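Local coordinates for protein inactive glucansucrase (Lactobacillus reuteri, PDB 5JBD) that is an inactive glucansucrase of glycoside hydrolase family 70, with a TIM-type barrel at its core and a bound calcium ion, at residues Asn229-Ser232 and Asp233-Pro236; Val520-Ala523 and Asn524-Gly527; Gln425-Gln428 and Glu429-Ala432. All coordinates share one frame; numbering follows the deposited sequence.

Interaction 1 (Asn229-Ser232 and Asp233-Pro236)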
# COMPACT_ATOMS: atom_id res chain seq x y z
N ASN A 229 1.20 19.08 18.49
CA ASN A 229 2.10 20.18 18.86
C ASN A 229 3.56 19.97 18.43
O ASN A 229 4.47 20.54 19.02
CB ASN A 229 2.00 20.45 20.37
CG ASN A 229 2.60 19.33 21.21
OD1 ASN A 229 2.95 18.26 20.71
ND2 ASN A 229 2.73 19.58 22.50
N ASN A 230 3.79 19.13 17.44
CA ASN A 230 5.15 18.90 16.93
C ASN A 230 5.06 18.33 15.53
O ASN A 230 5.12 17.10 15.33
CB ASN A 230 5.94 17.98 17.86
CG ASN A 230 7.34 17.68 17.33
OD1 ASN A 230 7.77 18.22 16.30
ND2 ASN A 230 8.04 16.80 18.03
N ASN A 231 4.90 19.22 14.56
CA ASN A 231 4.85 18.81 13.16
C ASN A 231 6.22 18.85 12.48
O ASN A 231 6.33 19.19 11.30
CB ASN A 231 3.87 19.67 12.36
CG ASN A 231 3.58 19.07 11.00
OD1 ASN A 231 3.63 17.86 10.86
ND2 ASN A 231 3.32 19.90 10.01
N SER A 232 7.27 18.46 13.20
CA SER A 232 8.61 18.47 12.62
C SER A 232 8.78 17.44 11.50
O SER A 232 9.62 17.63 10.61
CB SER A 232 9.68 18.30 13.70
OG SER A 232 9.48 17.12 14.45
N ASP A 233 7.97 16.36 11.52
CA ASP A 233 7.99 15.34 10.47
C ASP A 233 7.19 15.72 9.22
O ASP A 233 7.53 15.33 8.10
CB ASP A 233 7.45 14.01 10.99
CG ASP A 233 8.13 13.57 12.24
OD1 ASP A 233 9.34 13.30 12.19
OD2 ASP A 233 7.46 13.54 13.30
N ASN A 234 6.10 16.45 9.43
CA ASN A 234 5.16 16.81 8.37
C ASN A 234 4.75 15.61 7.54
O ASN A 234 4.75 15.68 6.31
CB ASN A 234 5.75 17.93 7.50
CG ASN A 234 4.72 18.60 6.63
OD1 ASN A 234 3.61 18.94 7.09
ND2 ASN A 234 5.05 18.80 5.36
N SER A 235 4.37 14.51 8.21
CA SER A 235 3.94 13.29 7.52
C SER A 235 2.43 13.35 7.23
O SER A 235 1.65 13.60 8.14
CB SER A 235 4.27 12.05 8.35
OG SER A 235 4.21 10.90 7.53
N PRO A 236 2.02 13.12 5.96
CA PRO A 236 0.63 13.40 5.57
C PRO A 236 -0.39 12.35 6.00
O PRO A 236 -0.08 11.15 6.09
CB PRO A 236 0.70 13.45 4.04
CG PRO A 236 1.82 12.52 3.69
CD PRO A 236 2.83 12.70 4.80
O HOH W 1 5.73 15.42 13.10
O HOH W 2 10.71 14.99 13.97
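The side-chain amides of Asn231 and Asn234 meet with their planes steeply inclined, 69° apart, so neither lies flat on the other. Asn231 ND2 donates to Asn234 OD1 over 3.1 Å in a fairly straight bond, and the acceptor sits only a little out of the donor's amide plane. The other corner of the Asn231 amide faces backbone: OD1 comes to 3.1 Å from Asn234 CA. A second flat group, the amide of Asn230, is approached from one face by two donors, Ser232 N and Ser232 OG, which both reach Asn230 OD1 from that side. The bond from Ser232 N to Asn230 OD1, 3.1 Å, closes an Asx turn; the second is shorter, Ser232 OG donating to Asn230 OD1 at 2.7 Å. With chi1 at 57°, Ser232 OG is folded back between its own backbone N and carbonyl carbon, close enough to Asn230 to share that oxygen.

These side chains dress a tight bend whose backbone bond, Asn234 N to Asn231 O, is weak. Two waters bridge its polar groups. One accepts from Asp233 N while donating to Asn230 O and to Asp233 OD2, the last at 2.6 Å. The other links Ser232 OG to Asp233 OD1, and Asn224 ND2 adds a bond of its own to Asp233 OD2.

The bend belongs to the long loop between strands 193-197 and 242-244, at the protein surface. Just beyond it the chain turns toward the calcium site: Ser235 OG bonds to Asp286 O, and Pro236 O receives Asn287 ND2, from a residue of that site. With amides, a hydroxyl and water carrying the contact, the bend is held by a polar network, and the donors gathered on Asp233 would be expected to stabilise its negative charge.

Interaction 2 (Val520-Ala523 and Asn524-Gly527). With ACT (acetate ion), chain D.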
# COMPACT_ATOMS: atom_id res chain seq x y z
N VAL A 520 32.11 -12.01 21.23
CA VAL A 520 33.33 -11.23 20.98
C VAL A 520 32.88 -9.80 20.79
O VAL A 520 32.39 -9.42 19.73
CB VAL A 520 34.10 -11.73 19.74
CG1 VAL A 520 35.49 -11.12 19.71
CG2 VAL A 520 34.20 -13.25 19.76
N VAL A 521 33.07 -9.01 21.84
CA VAL A 521 32.54 -7.65 21.91
C VAL A 521 33.22 -6.69 20.92
O VAL A 521 32.55 -5.88 20.30
CB VAL A 521 32.63 -7.11 23.36
CG1 VAL A 521 32.44 -5.60 23.42
CG2 VAL A 521 31.58 -7.82 24.22
N ASP A 522 34.55 -6.77 20.80
CA ASP A 522 35.30 -5.87 19.90
C ASP A 522 36.62 -6.49 19.42
O ASP A 522 36.89 -7.66 19.68
CB ASP A 522 35.49 -4.51 20.58
CG ASP A 522 36.43 -4.55 21.78
OD1 ASP A 522 37.30 -5.44 21.91
OD2 ASP A 522 36.31 -3.63 22.61
N ALA A 523 37.42 -5.71 18.70
CA ALA A 523 38.67 -6.20 18.11
C ALA A 523 39.74 -6.67 19.11
O ALA A 523 40.66 -7.37 18.73
CB ALA A 523 39.28 -5.13 17.19
N ASN A 524 39.61 -6.26 20.37
CA ASN A 524 40.56 -6.61 21.42
C ASN A 524 40.11 -7.75 22.34
O ASN A 524 40.89 -8.18 23.19
CB ASN A 524 40.89 -5.36 22.24
CG ASN A 524 41.44 -4.23 21.39
OD1 ASN A 524 40.99 -3.09 21.46
ND2 ASN A 524 42.41 -4.55 20.57
N SER A 525 38.88 -8.26 22.16
CA SER A 525 38.33 -9.33 23.02
C SER A 525 38.86 -10.69 22.62
O SER A 525 39.07 -10.95 21.45
CB SER A 525 36.80 -9.39 22.91
OG SER A 525 36.21 -8.12 23.06
N ASN A 526 39.01 -11.58 23.61
CA ASN A 526 39.37 -12.98 23.36
C ASN A 526 38.18 -13.88 23.03
O ASN A 526 38.36 -14.94 22.43
CB ASN A 526 40.10 -13.58 24.57
CG ASN A 526 41.47 -12.97 24.77
OD1 ASN A 526 41.76 -12.44 25.84
ND2 ASN A 526 42.31 -13.04 23.75
N GLY A 527 36.98 -13.47 23.46
CA GLY A 527 35.76 -14.26 23.26
C GLY A 527 35.34 -14.97 24.53
O GLY A 527 36.17 -15.56 25.21
C ACT D . 37.11 -10.97 26.84
O ACT D . 36.50 -11.63 25.96
OXT ACT D . 38.19 -10.39 26.60
CH3 ACT D . 36.52 -10.87 28.22
O HOH W 3 34.00 -10.25 24.44
O HOH W 4 38.82 -2.43 23.29
O HOH W 5 38.68 -9.93 19.06
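Val520 lays its two methyl branches against the returning chain, CG1 on Ser525 CB at 3.9 Å and CG2 beside Gly527 CA at 4.0 Å. The reversal between them is a type I beta turn running from Asp522 to Ser525, in the loop that connects the antiparallel strands 510-515 and 537-542. The two short runs, 520-523 and 524-527, end up 163° apart in direction, almost directly opposed.

Ser525 N donates to Asp522 O at 3.2 Å, a straight bond seen from the donor, although the N-H arrives well above the carbonyl plane. Asp522 adds its carboxylate: a chi1 of 68° turns it toward the next residues, and Asp522 OD1 takes Asn524 N at 2.9 Å. That N-H also comes from above the plane, here of the carboxylate, and makes an Asx turn on top of the beta turn. The other carboxylate oxygen, OD2, shares a water with Asn524 OD1. A further water bridges the two ends of the turn, donating to Asp522 O and Ser525 O.

Backbone bonds from Val520 to Gly500 and from Ala523 to Arg558 tie the loop to neighbouring parts of the chain. Val520 is buried, touching Ser532 and Ala559, whereas Asn524 at the head of the bend is exposed. Past the turn, the consecutive amides of Asn526 and Gly527 point to an acetate ion, probably picked up from the crystallisation liquor. Gly527 N holds acetate O at 3.1 Å, and Asn526 N makes a weak bond to OXT. Acetate O is also met by a water that accepts a hydrogen bond from Val521 N at 3.0 Å, bridging the first run to the ion.

Interaction 3 (Gln425-Gln428 and Glu429-Ala432)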
# COMPACT_ATOMS: atom_id res chain seq x y z
N GLN A 425 5.68 -4.90 -21.03
CA GLN A 425 6.80 -4.41 -21.80
C GLN A 425 7.94 -4.02 -20.86
O GLN A 425 9.09 -4.37 -21.09
CB GLN A 425 6.38 -3.19 -22.65
CG GLN A 425 7.50 -2.58 -23.49
CD GLN A 425 7.12 -1.26 -24.13
OE1 GLN A 425 5.94 -0.98 -24.36
NE2 GLN A 425 8.11 -0.43 -24.41
N ALA A 426 7.61 -3.26 -19.82
CA ALA A 426 8.61 -2.86 -18.81
C ALA A 426 9.32 -4.08 -18.19
O ALA A 426 10.53 -4.06 -18.02
CB ALA A 426 7.96 -2.00 -17.74
N TRP A 427 8.56 -5.12 -17.86
CA TRP A 427 9.17 -6.35 -17.29
C TRP A 427 10.09 -7.10 -18.24
O TRP A 427 11.15 -7.57 -17.83
CB TRP A 427 8.11 -7.29 -16.69
CG TRP A 427 7.86 -6.90 -15.28
CD1 TRP A 427 6.81 -6.19 -14.79
CD2 TRP A 427 8.75 -7.14 -14.18
NE1 TRP A 427 6.97 -6.00 -13.42
CE2 TRP A 427 8.15 -6.57 -13.03
CE3 TRP A 427 9.99 -7.80 -14.05
CZ2 TRP A 427 8.76 -6.63 -11.76
CZ3 TRP A 427 10.59 -7.86 -12.79
CH2 TRP A 427 9.97 -7.27 -11.67
N GLN A 428 9.71 -7.20 -19.51
CA GLN A 428 10.61 -7.78 -20.51
C GLN A 428 11.91 -6.96 -20.54
O GLN A 428 12.99 -7.54 -20.53
CB GLN A 428 9.96 -7.82 -21.89
CG GLN A 428 10.69 -8.72 -22.87
CD GLN A 428 9.93 -8.88 -24.18
OE1 GLN A 428 9.81 -7.94 -24.96
NE2 GLN A 428 9.42 -10.09 -24.42
N GLU A 429 11.79 -5.63 -20.56
CA GLU A 429 12.96 -4.73 -20.57
C GLU A 429 13.79 -4.88 -19.30
O GLU A 429 15.02 -4.95 -19.38
CB GLU A 429 12.51 -3.28 -20.75
CG GLU A 429 12.00 -3.00 -22.16
CD GLU A 429 11.23 -1.70 -22.28
OE1 GLU A 429 10.90 -1.07 -21.25
OE2 GLU A 429 10.92 -1.29 -23.43
N PHE A 430 13.11 -4.96 -18.15
CA PHE A 430 13.78 -5.16 -16.87
C PHE A 430 14.60 -6.45 -16.80
O PHE A 430 15.78 -6.41 -16.46
CB PHE A 430 12.79 -5.10 -15.70
CG PHE A 430 13.45 -5.33 -14.36
CD1 PHE A 430 13.98 -4.26 -13.65
CD2 PHE A 430 13.57 -6.61 -13.83
CE1 PHE A 430 14.60 -4.46 -12.43
CE2 PHE A 430 14.19 -6.82 -12.61
CZ PHE A 430 14.71 -5.74 -11.91
N TYR A 431 13.98 -7.60 -17.11
CA TYR A 431 14.70 -8.89 -17.00
C TYR A 431 15.94 -8.94 -17.88
O TYR A 431 16.97 -9.46 -17.47
CB TYR A 431 13.82 -10.09 -17.36
CG TYR A 431 12.75 -10.48 -16.35
CD1 TYR A 431 13.08 -10.84 -15.04
CD2 TYR A 431 11.42 -10.53 -16.73
CE1 TYR A 431 12.10 -11.21 -14.13
CE2 TYR A 431 10.44 -10.89 -15.83
CZ TYR A 431 10.78 -11.24 -14.54
OH TYR A 431 9.79 -11.61 -13.67
N ALA A 432 15.83 -8.41 -19.10
CA ALA A 432 16.98 -8.33 -20.01
C ALA A 432 18.05 -7.40 -19.42
O ALA A 432 19.23 -7.74 -19.41
CB ALA A 432 16.55 -7.85 -21.38
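Trp427 and Phe430 lie side by side and point the same way from the helix, while Tyr431 slants across the tryptophan. Each pair is oblique: the six-membered ring of Trp427 is inclined 66° to Phe430 and 44° to Tyr431, with 5.0 Å between the Trp427 and Tyr431 ring centroids. The carbocyclic end of the indole does the touching. Trp427 CZ3 presses on Phe430 CD2 at 3.4 Å, and its neighbour CE3 rests over one face of the Tyr431 ring, displaced toward the rim, 3.6 Å from Tyr431 CZ. Phe430 comes alongside because its CG stands anti to the backbone N (chi1 179°), whereas Tyr431 has its CG beside the backbone N. The tyrosine hydroxyl is held by Thr472, and Phe659 meets Trp427 edge-to-face, enlarging the aromatic cluster.

Another face of the helix carries a polar pair one turn apart. The extended chains of Gln425 and Glu429 bring amide and carboxylate together with their planes almost perpendicular. Gln425 NE2 donates to Glu429 OE2 at 3.1 Å along a nearly straight line; the oxygen lies in the amide plane, but is approached from above the plane of the carboxylate.

Cluster and polar pair both sit on helix 420-434, whose backbone runs in regular i to i+4 bonds, among them Tyr431 N to Trp427 O at 2.9 Å. Helix 392-406 packs alongside: Leu398 touches Phe430, Ile399 touches Trp427, and Leu402 touches Glu429. Trp427 and Phe430 thus give the helix an apolar flank toward helix 392-406. At the end of helix 392-406, however, Asp406 OD2 lies close to Glu429 OE1, a pairing of like charges that would tend to raise the proton affinity of one or both acids, partly offset at Glu429 by the amide of Gln425.

All three contacts are local, and none touches another: the centres of interactions 1 and 2 are 42 Å apart, and that of interaction 3 is 39 Å from the first and 48 Å from the second. Interactions 1 and 2 are surface bends in loops, both using an Asx turn and bridging water, but interaction 1 leads toward the calcium site while interaction 2 lies in the loop between two strands of an antiparallel sheet, far from the chain's centre. Interaction 3 is partly buried and sits within a single helix, so its backbone bonds are regular and aromatic packing carries much of the contact. Side-chain amides serve interactions 1 and 3 alike, pairing with another amide in one and with a carboxylate in the other.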